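Local coordinates for protein free methionine-R-sulfoxide reductase (PDB 1F5M) that reduces the R-enantiomer of free methionine sulfoxide to methionine with electrons from thioredoxin, and so protects the yeast cell against oxidative stress, at residues 64-69 / 88-93; 11-16 / 49-54; 146-151 / 167-172. All coordinates share one frame; numbering follows the deposited sequence.

Interaction 1: residues 64-69 / 88-93; sequences INWAGF and KVACQM
The one direct polar bond between the segments is weak: the indole NE1 of Trp66 donates to the backbone O of Lys88 at 2.9 Å, with an N-H...O angle of only 130°. The oxygen lies at the edge of the indole, in the plane of the ring. O of Lys88 also comes within 3.3 Å of CD1 of Trp66, so it sits beside the NE1-CD1 edge rather than straight ahead of the N-H. CG of Trp66 stands anti to the backbone N (chi1 -151°), which swings the ring off the strand toward the 88-93 loop. Further along the ring, CB of Ala90 approaches CZ2 of Trp66 obliquely at 3.6 Å. CB of Ala90 is 3.7 Å from NE1 of Trp66. Lys88 and Ala90, two residues apart in the loop, thus both meet the indole.

A water makes a second bridge. It lies 2.8 Å from O of Asn65, to which it can donate, though other acceptors compete for its protons. The same water accepts from N of Lys88 at 3.2 Å. Asn65 and Trp66 both face Asp151 of the adjoining strand and form a classic beta bulge, at the point where strand 64-72 of the GAF domain turns a corner. Residues 88-92 lie in the loop between strands 79-85 and 93-95 of the same antiparallel sheet. Cys91 in this loop is in a disulfide with Cys125.

Phe85 stacks on the Trp66 ring. With an alanine here in place of Trp66, the Lys88 carbonyl is likely to lose its indole donor and Phe85 its stacking partner, and a gap would probably open beside the Ala90 methyl. The side-chain ND2 of Asn65 turns to Thr129 and Asp126 instead. On the loop, O of Ala90 accepts a hydrogen bond from Asn48 of the second subunit.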
loop_
_atom_site.group_PDB
_atom_site.type_symbol
_atom_site.label_atom_id
_atom_site.label_comp_id
_atom_site.label_asym_id
_atom_site.label_seq_id
_atom_site.Cartn_x
_atom_site.Cartn_y
_atom_site.Cartn_z
ATOM N N ILE B 64 -0.485 -16.010 -0.249
ATOM C CA ILE B 64 -1.288 -14.881 -0.700
ATOM C C ILE B 64 -0.535 -14.022 -1.732
ATOM O O ILE B 64 0.695 -14.040 -1.779
ATOM C CB ILE B 64 -1.734 -13.977 0.485
ATOM C CG1 ILE B 64 -0.497 -13.375 1.170
ATOM C CG2 ILE B 64 -2.562 -14.807 1.486
ATOM C CD1 ILE B 64 -0.799 -12.143 1.919
ATOM N N ASN B 65 -1.296 -13.322 -2.573
ATOM C CA ASN B 65 -0.779 -12.433 -3.600
ATOM C C ASN B 65 -1.393 -11.044 -3.482
ATOM O O ASN B 65 -1.021 -10.140 -4.218
ATOM C CB ASN B 65 -0.988 -12.968 -5.033
ATOM C CG ASN B 65 -2.409 -13.440 -5.322
ATOM O OD1 ASN B 65 -2.957 -14.274 -4.616
ATOM N ND2 ASN B 65 -2.985 -12.942 -6.409
ATOM N N TRP B 66 -2.299 -10.852 -2.539
ATOM C CA TRP B 66 -2.845 -9.508 -2.399
ATOM C C TRP B 66 -3.486 -9.361 -1.064
ATOM O O TRP B 66 -4.173 -10.296 -0.589
ATOM C CB TRP B 66 -3.873 -9.247 -3.466
ATOM C CG TRP B 66 -4.006 -7.838 -3.867
ATOM C CD1 TRP B 66 -3.273 -7.202 -4.835
ATOM C CD2 TRP B 66 -4.960 -6.878 -3.392
ATOM N NE1 TRP B 66 -3.715 -5.926 -5.000
ATOM C CE2 TRP B 66 -4.746 -5.684 -4.136
ATOM C CE3 TRP B 66 -5.969 -6.901 -2.432
ATOM C CZ2 TRP B 66 -5.502 -4.531 -3.949
ATOM C CZ3 TRP B 66 -6.743 -5.743 -2.244
ATOM C CH2 TRP B 66 -6.499 -4.573 -3.008
ATOM N N ALA B 67 -3.239 -8.220 -0.411
ATOM C CA ALA B 67 -3.882 -7.958 0.870
ATOM C C ALA B 67 -4.073 -6.491 0.903
ATOM O O ALA B 67 -3.079 -5.711 0.893
ATOM C CB ALA B 67 -3.016 -8.447 2.069
ATOM N N GLY B 68 -5.329 -6.076 0.974
ATOM C CA GLY B 68 -5.576 -4.652 0.947
ATOM C C GLY B 68 -6.988 -4.224 1.150
ATOM O O GLY B 68 -7.832 -4.988 1.660
ATOM N N PHE B 69 -7.271 -2.999 0.724
ATOM C CA PHE B 69 -8.590 -2.397 0.925
ATOM C C PHE B 69 -9.218 -1.641 -0.252
ATOM O O PHE B 69 -8.502 -1.144 -1.149
ATOM C CB PHE B 69 -8.558 -1.361 2.062
ATOM C CG PHE B 69 -8.010 -1.879 3.374
ATOM C CD1 PHE B 69 -6.620 -2.015 3.571
ATOM C CD2 PHE B 69 -8.890 -2.323 4.371
ATOM C CE1 PHE B 69 -6.119 -2.607 4.744
ATOM C CE2 PHE B 69 -8.383 -2.921 5.557
ATOM C CZ PHE B 69 -7.005 -3.063 5.730
ATOM N N LYS B 88 0.212 -7.027 -6.228
ATOM C CA LYS B 88 0.334 -6.480 -7.565
ATOM C C LYS B 88 -0.782 -5.507 -7.871
ATOM O O LYS B 88 -1.793 -5.530 -7.201
ATOM C CB LYS B 88 0.348 -7.606 -8.588
ATOM C CG LYS B 88 1.512 -8.534 -8.380
ATOM C CD LYS B 88 1.404 -9.680 -9.346
ATOM C CE LYS B 88 2.691 -10.521 -9.310
ATOM N NZ LYS B 88 2.518 -11.703 -10.193
ATOM N N VAL B 89 -0.551 -4.628 -8.860
ATOM C CA VAL B 89 -1.518 -3.621 -9.335
ATOM C C VAL B 89 -2.943 -4.249 -9.454
ATOM O O VAL B 89 -3.109 -5.392 -9.877
ATOM C CB VAL B 89 -0.979 -3.039 -10.683
ATOM C CG1 VAL B 89 -2.050 -2.288 -11.445
ATOM C CG2 VAL B 89 0.210 -2.064 -10.352
ATOM N N ALA B 90 -3.959 -3.472 -9.075
ATOM C CA ALA B 90 -5.330 -3.938 -9.012
ATOM C C ALA B 90 -6.360 -2.983 -9.607
ATOM O O ALA B 90 -6.051 -1.815 -9.889
ATOM C CB ALA B 90 -5.682 -4.190 -7.551
ATOM N N CYS B 91 -7.583 -3.504 -9.745
ATOM C CA CYS B 91 -8.719 -2.775 -10.297
ATOM C C CYS B 91 -8.985 -1.522 -9.442
ATOM O O CYS B 91 -8.922 -1.567 -8.208
ATOM C CB CYS B 91 -9.953 -3.694 -10.319
ATOM S SG CYS B 91 -9.698 -5.445 -10.803
ATOM N N GLN B 92 -9.260 -0.404 -10.109
ATOM C CA GLN B 92 -9.481 0.889 -9.471
ATOM C C GLN B 92 -10.858 1.143 -8.867
ATOM O O GLN B 92 -11.012 1.912 -7.897
ATOM C CB GLN B 92 -9.166 2.005 -10.485
ATOM C CG GLN B 92 -7.800 1.878 -11.139
ATOM C CD GLN B 92 -7.840 1.201 -12.490
ATOM O OE1 GLN B 92 -8.593 0.226 -12.703
ATOM N NE2 GLN B 92 -7.026 1.712 -13.431
ATOM N N MET B 93 -11.879 0.495 -9.412
ATOM C CA MET B 93 -13.197 0.753 -8.896
ATOM C C MET B 93 -14.016 -0.501 -9.037
ATOM O O MET B 93 -13.835 -1.227 -9.993
ATOM C CB MET B 93 -13.817 1.904 -9.723
ATOM C CG MET B 93 -15.260 2.242 -9.428
ATOM S SD MET B 93 -15.766 3.740 -10.384
ATOM C CE MET B 93 -14.327 4.932 -9.968
HETATM O O HOH W 1 -1.804 -9.459 -6.803
#

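Interaction 2: residues 11-16 / 49-54; sequences DHVNYS and ASSLIW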
loop_
_atom_site.group_PDB
_atom_site.type_symbol
_atom_site.label_atom_id
_atom_site.label_comp_id
_atom_site.label_asym_id
_atom_site.label_seq_id
_atom_site.Cartn_x
_atom_site.Cartn_y
_atom_site.Cartn_z
ATOM N N ASP B 11 9.150 -3.601 12.831
ATOM C CA ASP B 11 9.149 -4.752 13.719
ATOM C C ASP B 11 7.795 -5.356 14.018
ATOM O O ASP B 11 7.699 -6.461 14.521
ATOM C CB ASP B 11 9.889 -4.424 15.021
ATOM C CG ASP B 11 11.393 -4.257 14.810
ATOM O OD1 ASP B 11 12.020 -5.080 14.095
ATOM O OD2 ASP B 11 11.959 -3.312 15.367
ATOM N N HIS B 12 6.730 -4.643 13.711
ATOM C CA HIS B 12 5.418 -5.214 13.922
ATOM C C HIS B 12 5.207 -6.386 12.994
ATOM O O HIS B 12 4.297 -7.210 13.174
ATOM C CB HIS B 12 4.353 -4.172 13.624
ATOM C CG HIS B 12 4.224 -3.150 14.695
ATOM N ND1 HIS B 12 3.555 -3.393 15.877
ATOM C CD2 HIS B 12 4.709 -1.891 14.782
ATOM C CE1 HIS B 12 3.626 -2.322 16.640
ATOM N NE2 HIS B 12 4.321 -1.398 15.999
ATOM N N VAL B 13 6.058 -6.466 11.986
ATOM C CA VAL B 13 5.931 -7.495 10.979
ATOM C C VAL B 13 7.138 -8.443 11.033
ATOM O O VAL B 13 7.330 -9.295 10.165
ATOM C CB VAL B 13 5.743 -6.742 9.609
ATOM C CG1 VAL B 13 6.536 -7.354 8.533
ATOM C CG2 VAL B 13 4.255 -6.629 9.288
ATOM N N ASN B 14 7.949 -8.298 12.084
ATOM C CA ASN B 14 9.124 -9.146 12.250
ATOM C C ASN B 14 8.890 -10.051 13.445
ATOM O O ASN B 14 9.044 -9.625 14.595
ATOM C CB ASN B 14 10.395 -8.308 12.503
ATOM C CG ASN B 14 10.813 -7.486 11.288
ATOM O OD1 ASN B 14 10.671 -7.927 10.140
ATOM N ND2 ASN B 14 11.373 -6.316 11.533
ATOM N N TYR B 15 8.475 -11.279 13.182
ATOM C CA TYR B 15 8.262 -12.253 14.243
ATOM C C TYR B 15 8.441 -13.629 13.642
ATOM O O TYR B 15 8.405 -13.787 12.423
ATOM C CB TYR B 15 6.881 -12.104 14.846
ATOM C CG TYR B 15 5.803 -11.974 13.816
ATOM C CD1 TYR B 15 5.201 -13.102 13.251
ATOM C CD2 TYR B 15 5.361 -10.711 13.415
ATOM C CE1 TYR B 15 4.184 -12.967 12.312
ATOM C CE2 TYR B 15 4.352 -10.569 12.477
ATOM C CZ TYR B 15 3.775 -11.693 11.932
ATOM O OH TYR B 15 2.837 -11.517 10.972
ATOM N N SER B 16 8.633 -14.625 14.493
ATOM C CA SER B 16 8.875 -15.968 14.003
ATOM C C SER B 16 7.640 -16.585 13.409
ATOM O O SER B 16 6.525 -16.292 13.827
ATOM C CB SER B 16 9.396 -16.879 15.120
ATOM O OG SER B 16 8.410 -17.844 15.443
ATOM N N ALA B 49 -2.117 -1.202 8.024
ATOM C CA ALA B 49 -2.932 -2.421 8.143
ATOM C C ALA B 49 -2.638 -3.409 7.001
ATOM O O ALA B 49 -2.458 -4.617 7.242
ATOM C CB ALA B 49 -4.376 -2.061 8.130
ATOM N N SER B 50 -2.602 -2.923 5.754
ATOM C CA SER B 50 -2.365 -3.832 4.639
ATOM C C SER B 50 -1.029 -4.560 4.836
ATOM O O SER B 50 -0.908 -5.738 4.540
ATOM C CB SER B 50 -2.404 -3.076 3.289
ATOM O OG SER B 50 -1.260 -2.257 3.113
ATOM N N SER B 51 -0.017 -3.877 5.370
ATOM C CA SER B 51 1.264 -4.534 5.591
ATOM C C SER B 51 1.191 -5.622 6.710
ATOM O O SER B 51 1.834 -6.672 6.633
ATOM C CB SER B 51 2.285 -3.468 5.961
ATOM O OG SER B 51 3.523 -4.051 6.168
ATOM N N LEU B 52 0.405 -5.362 7.746
ATOM C CA LEU B 52 0.222 -6.277 8.878
ATOM C C LEU B 52 -0.420 -7.570 8.331
ATOM O O LEU B 52 0.110 -8.686 8.529
ATOM C CB LEU B 52 -0.719 -5.638 9.945
ATOM C CG LEU B 52 -0.075 -4.575 10.857
ATOM C CD1 LEU B 52 -1.090 -3.979 11.875
ATOM C CD2 LEU B 52 1.103 -5.255 11.607
ATOM N N ILE B 53 -1.483 -7.401 7.556
ATOM C CA ILE B 53 -2.226 -8.550 7.004
ATOM C C ILE B 53 -1.348 -9.381 6.072
ATOM O O ILE B 53 -1.275 -10.595 6.197
ATOM C CB ILE B 53 -3.464 -8.065 6.247
ATOM C CG1 ILE B 53 -4.415 -7.379 7.238
ATOM C CG2 ILE B 53 -4.158 -9.238 5.518
ATOM C CD1 ILE B 53 -5.489 -6.583 6.570
ATOM N N TRP B 54 -0.611 -8.692 5.203
ATOM C CA TRP B 54 0.235 -9.339 4.221
ATOM C C TRP B 54 1.258 -10.248 4.919
ATOM O O TRP B 54 1.377 -11.429 4.600
ATOM C CB TRP B 54 1.005 -8.266 3.374
ATOM C CG TRP B 54 2.034 -8.932 2.450
ATOM C CD1 TRP B 54 3.271 -9.394 2.796
ATOM C CD2 TRP B 54 1.831 -9.301 1.099
ATOM N NE1 TRP B 54 3.853 -10.033 1.738
ATOM C CE2 TRP B 54 2.992 -9.991 0.672
ATOM C CE3 TRP B 54 0.766 -9.133 0.191
ATOM C CZ2 TRP B 54 3.134 -10.509 -0.631
ATOM C CZ3 TRP B 54 0.902 -9.650 -1.109
ATOM C CH2 TRP B 54 2.087 -10.330 -1.506
HETATM O O HOH W 2 1.767 -9.235 10.829
#
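A short 3-10 turn in the N-terminal segment, ahead of helix 21-36, packs against helix 42-59 of the GAF domain. Val13 is the main apolar piece of the turn. Its CG2 methyl points at the helix backbone and lies 3.6 Å from O of Ser51. CG2 of Val13 is 4.1 Å from CA of Leu52. It also meets the Leu52 side chain, with CG2 of Val13 4.1 Å from CD2 of Leu52.

Leu52 has CG anti to its carbonyl carbon (chi1 -78°), and its CD2 branch reaches over to the turn. There CD2 of Leu52 touches CB of His12 at 4.0 Å. The imidazole itself leads away from the helix, and its ND1 bonds to Ser31.

Water joins the two segments a little further on. It donates to O of Leu52 at 2.9 Å. Its bond to OH of Tyr15 is short, at 2.5 Å, and the direction is undecided. This water lies in the plane of the Tyr15 ring, at its edge. The turn is braced from within as well: ND2 of Asn14 donates to OD1 of Asp11 at 2.9 Å and 165°. The carboxylate oxygen is met on its anti side, with the donor tilted 30° out of the carboxylate plane; OD1 of Asp11 lies in the amide plane of Asn14.

The second subunit closes over this contact. OG of Ser51 bonds to O of Gly87 of that subunit, and OD1 of Asn14 to NZ of its Lys88. Within the chain, helix 21-36 flanks the site, with Leu28 and Ser31 against Leu52. Ile53 faces the other way, onto Ala67 and Phe69 of strand 64-72.

Interaction 3: residues 146-151 / 167-172; sequences GVIDID and EKLAKL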
loop_
_atom_site.group_PDB
_atom_site.type_symbol
_atom_site.label_atom_id
_atom_site.label_comp_id
_atom_site.label_asym_id
_atom_site.label_seq_id
_atom_site.Cartn_x
_atom_site.Cartn_y
_atom_site.Cartn_z
ATOM N N GLY B 146 -16.105 0.304 3.520
ATOM C CA GLY B 146 -15.168 -0.277 2.573
ATOM C C GLY B 146 -15.027 -1.765 2.856
ATOM O O GLY B 146 -15.787 -2.341 3.643
ATOM N N VAL B 147 -14.056 -2.413 2.222
ATOM C CA VAL B 147 -13.856 -3.834 2.465
ATOM C C VAL B 147 -12.389 -4.148 2.639
ATOM O O VAL B 147 -11.509 -3.377 2.213
ATOM C CB VAL B 147 -14.343 -4.722 1.295
ATOM C CG1 VAL B 147 -15.830 -4.493 1.008
ATOM C CG2 VAL B 147 -13.513 -4.428 0.054
ATOM N N ILE B 148 -12.139 -5.258 3.322
ATOM C CA ILE B 148 -10.803 -5.787 3.517
ATOM C C ILE B 148 -10.798 -6.944 2.528
ATOM O O ILE B 148 -11.691 -7.805 2.563
ATOM C CB ILE B 148 -10.603 -6.341 4.925
ATOM C CG1 ILE B 148 -10.942 -5.278 5.978
ATOM C CG2 ILE B 148 -9.181 -6.801 5.075
ATOM C CD1 ILE B 148 -10.694 -5.748 7.415
ATOM N N ASP B 149 -9.792 -6.961 1.658
ATOM C CA ASP B 149 -9.699 -7.952 0.589
ATOM C C ASP B 149 -8.352 -8.695 0.554
ATOM O O ASP B 149 -7.238 -8.068 0.479
ATOM C CB ASP B 149 -9.938 -7.199 -0.753
ATOM C CG ASP B 149 -10.088 -8.117 -1.982
ATOM O OD1 ASP B 149 -10.254 -9.348 -1.854
ATOM O OD2 ASP B 149 -10.087 -7.577 -3.120
ATOM N N ILE B 150 -8.414 -10.008 0.653
ATOM C CA ILE B 150 -7.180 -10.816 0.549
ATOM C C ILE B 150 -7.282 -11.837 -0.568
ATOM O O ILE B 150 -8.282 -12.609 -0.613
ATOM C CB ILE B 150 -6.904 -11.567 1.858
ATOM C CG1 ILE B 150 -7.025 -10.606 3.042
ATOM C CG2 ILE B 150 -5.529 -12.201 1.826
ATOM C CD1 ILE B 150 -6.647 -11.258 4.419
ATOM N N ASP B 151 -6.273 -11.905 -1.454
ATOM C CA ASP B 151 -6.305 -12.892 -2.568
ATOM C C ASP B 151 -5.257 -13.974 -2.258
ATOM O O ASP B 151 -4.206 -13.670 -1.679
ATOM C CB ASP B 151 -5.888 -12.312 -3.931
ATOM C CG ASP B 151 -6.907 -11.389 -4.535
ATOM O OD1 ASP B 151 -7.859 -11.008 -3.851
ATOM O OD2 ASP B 151 -6.730 -11.001 -5.717
ATOM N N GLU B 167 -13.038 -9.686 10.913
ATOM C CA GLU B 167 -14.197 -8.874 11.275
ATOM C C GLU B 167 -13.872 -8.097 12.542
ATOM O O GLU B 167 -14.443 -7.050 12.756
ATOM C CB GLU B 167 -15.481 -9.727 11.448
ATOM C CG GLU B 167 -15.998 -10.232 10.087
ATOM C CD GLU B 167 -17.417 -10.784 10.108
ATOM O OE1 GLU B 167 -17.886 -11.177 11.197
ATOM O OE2 GLU B 167 -18.060 -10.830 9.019
ATOM N N LYS B 168 -12.960 -8.585 13.381
ATOM C CA LYS B 168 -12.601 -7.837 14.589
ATOM C C LYS B 168 -11.765 -6.636 14.136
ATOM O O LYS B 168 -11.915 -5.519 14.652
ATOM C CB LYS B 168 -11.728 -8.656 15.510
ATOM C CG LYS B 168 -12.477 -9.679 16.358
ATOM C CD LYS B 168 -11.476 -10.641 17.038
ATOM C CE LYS B 168 -12.230 -11.656 17.899
ATOM N NZ LYS B 168 -11.337 -12.685 18.495
ATOM N N LEU B 169 -10.913 -6.892 13.147
ATOM C CA LEU B 169 -10.036 -5.862 12.611
ATOM C C LEU B 169 -10.833 -4.748 11.951
ATOM O O LEU B 169 -10.462 -3.579 12.045
ATOM C CB LEU B 169 -9.063 -6.458 11.584
ATOM C CG LEU B 169 -8.096 -5.442 10.918
ATOM C CD1 LEU B 169 -7.212 -4.779 11.997
ATOM C CD2 LEU B 169 -7.207 -6.185 9.904
ATOM N N ALA B 170 -11.896 -5.125 11.253
ATOM C CA ALA B 170 -12.747 -4.189 10.568
ATOM C C ALA B 170 -13.403 -3.281 11.608
ATOM O O ALA B 170 -13.579 -2.092 11.381
ATOM C CB ALA B 170 -13.833 -4.964 9.711
ATOM N N LYS B 171 -13.778 -3.843 12.749
ATOM C CA LYS B 171 -14.398 -3.022 13.792
ATOM C C LYS B 171 -13.394 -2.010 14.390
ATOM O O LYS B 171 -13.753 -0.866 14.712
ATOM C CB LYS B 171 -14.986 -3.925 14.879
ATOM C CG LYS B 171 -16.248 -4.637 14.438
ATOM C CD LYS B 171 -16.725 -5.585 15.522
ATOM C CE LYS B 171 -17.961 -6.360 15.063
ATOM N NZ LYS B 171 -17.704 -7.116 13.773
ATOM N N LEU B 172 -12.141 -2.427 14.493
ATOM C CA LEU B 172 -11.082 -1.583 15.039
ATOM C C LEU B 172 -10.747 -0.458 14.072
ATOM O O LEU B 172 -10.288 0.638 14.485
ATOM C CB LEU B 172 -9.801 -2.407 15.313
ATOM C CG LEU B 172 -9.753 -3.373 16.484
ATOM C CD1 LEU B 172 -8.386 -4.031 16.582
ATOM C CD2 LEU B 172 -10.076 -2.624 17.759
#
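Strand 146-151 and helix 167-172 come nearest at Ile148 and Ala170, whose CA atoms lie 7.5 Å apart. Side chains bridge that distance, and the contact is wholly apolar. Ile148 carries it from the strand with a single atom, the CD1 methyl at the end of its long branch. CG1 of Ile148 is anti to the carbonyl carbon (chi1 -55°), and CD1 extends the branch (chi2 -177°) to the helix.

There CD1 of Ile148 meets CB of Ala170 at 4.0 Å. CD1 of Ile148 also lies 4.1 Å from N of Ala170, so the methyl rests against the helix backbone as well as its side chain. The short side chain of Ala170 is consistent with CD1 of Ile148 coming near the helix backbone. Leu169 adds a second, looser touch, with its CD2 4.3 Å from CD1 of Ile148. The methyl thus meets two successive residues of one helical turn.

This is helix-on-sheet packing of the GAF fold. Helix 160-176 lies on one face of the antiparallel sheet, and 144-152 is an inner strand of that sheet. Residues alternate along the strand: Ile148 points to the helix, while Val147 points away, with its side chain against Val134 and Tyr70.

Neighbouring groups enlarge the apolar core. Ile53 of helix 42-59 touches Ile148, Ile150 and Leu169, and Phe69 of strand 64-72 also packs on Ile148. Leu169 also meets Leu29 and Tyr32 of helix 21-36.

In the fold
All three contacts are largely buried, but they differ in place and chemistry. Interaction 3 lies nearest the centre of the chain and is purely apolar. Interactions 1 and 2 lie further out, and each also meets the second subunit. Interaction 1 has a direct, weak N-H...O bond as well as a water between its segments; in interaction 2 water is the only polar link. Interactions 1 and 3 share the sheet, since strands 64-72 and 144-152 are neighbours. N of Asp149 lies 2.8 Å from O of Gly68, a probable hydrogen bond. Helix 42-59 ties interaction 2 to the others. CG2 of Ile53 packs on CD1 of Ile150 at 3.4 Å, while Ser50 and Trp54 pack against residues 64-69.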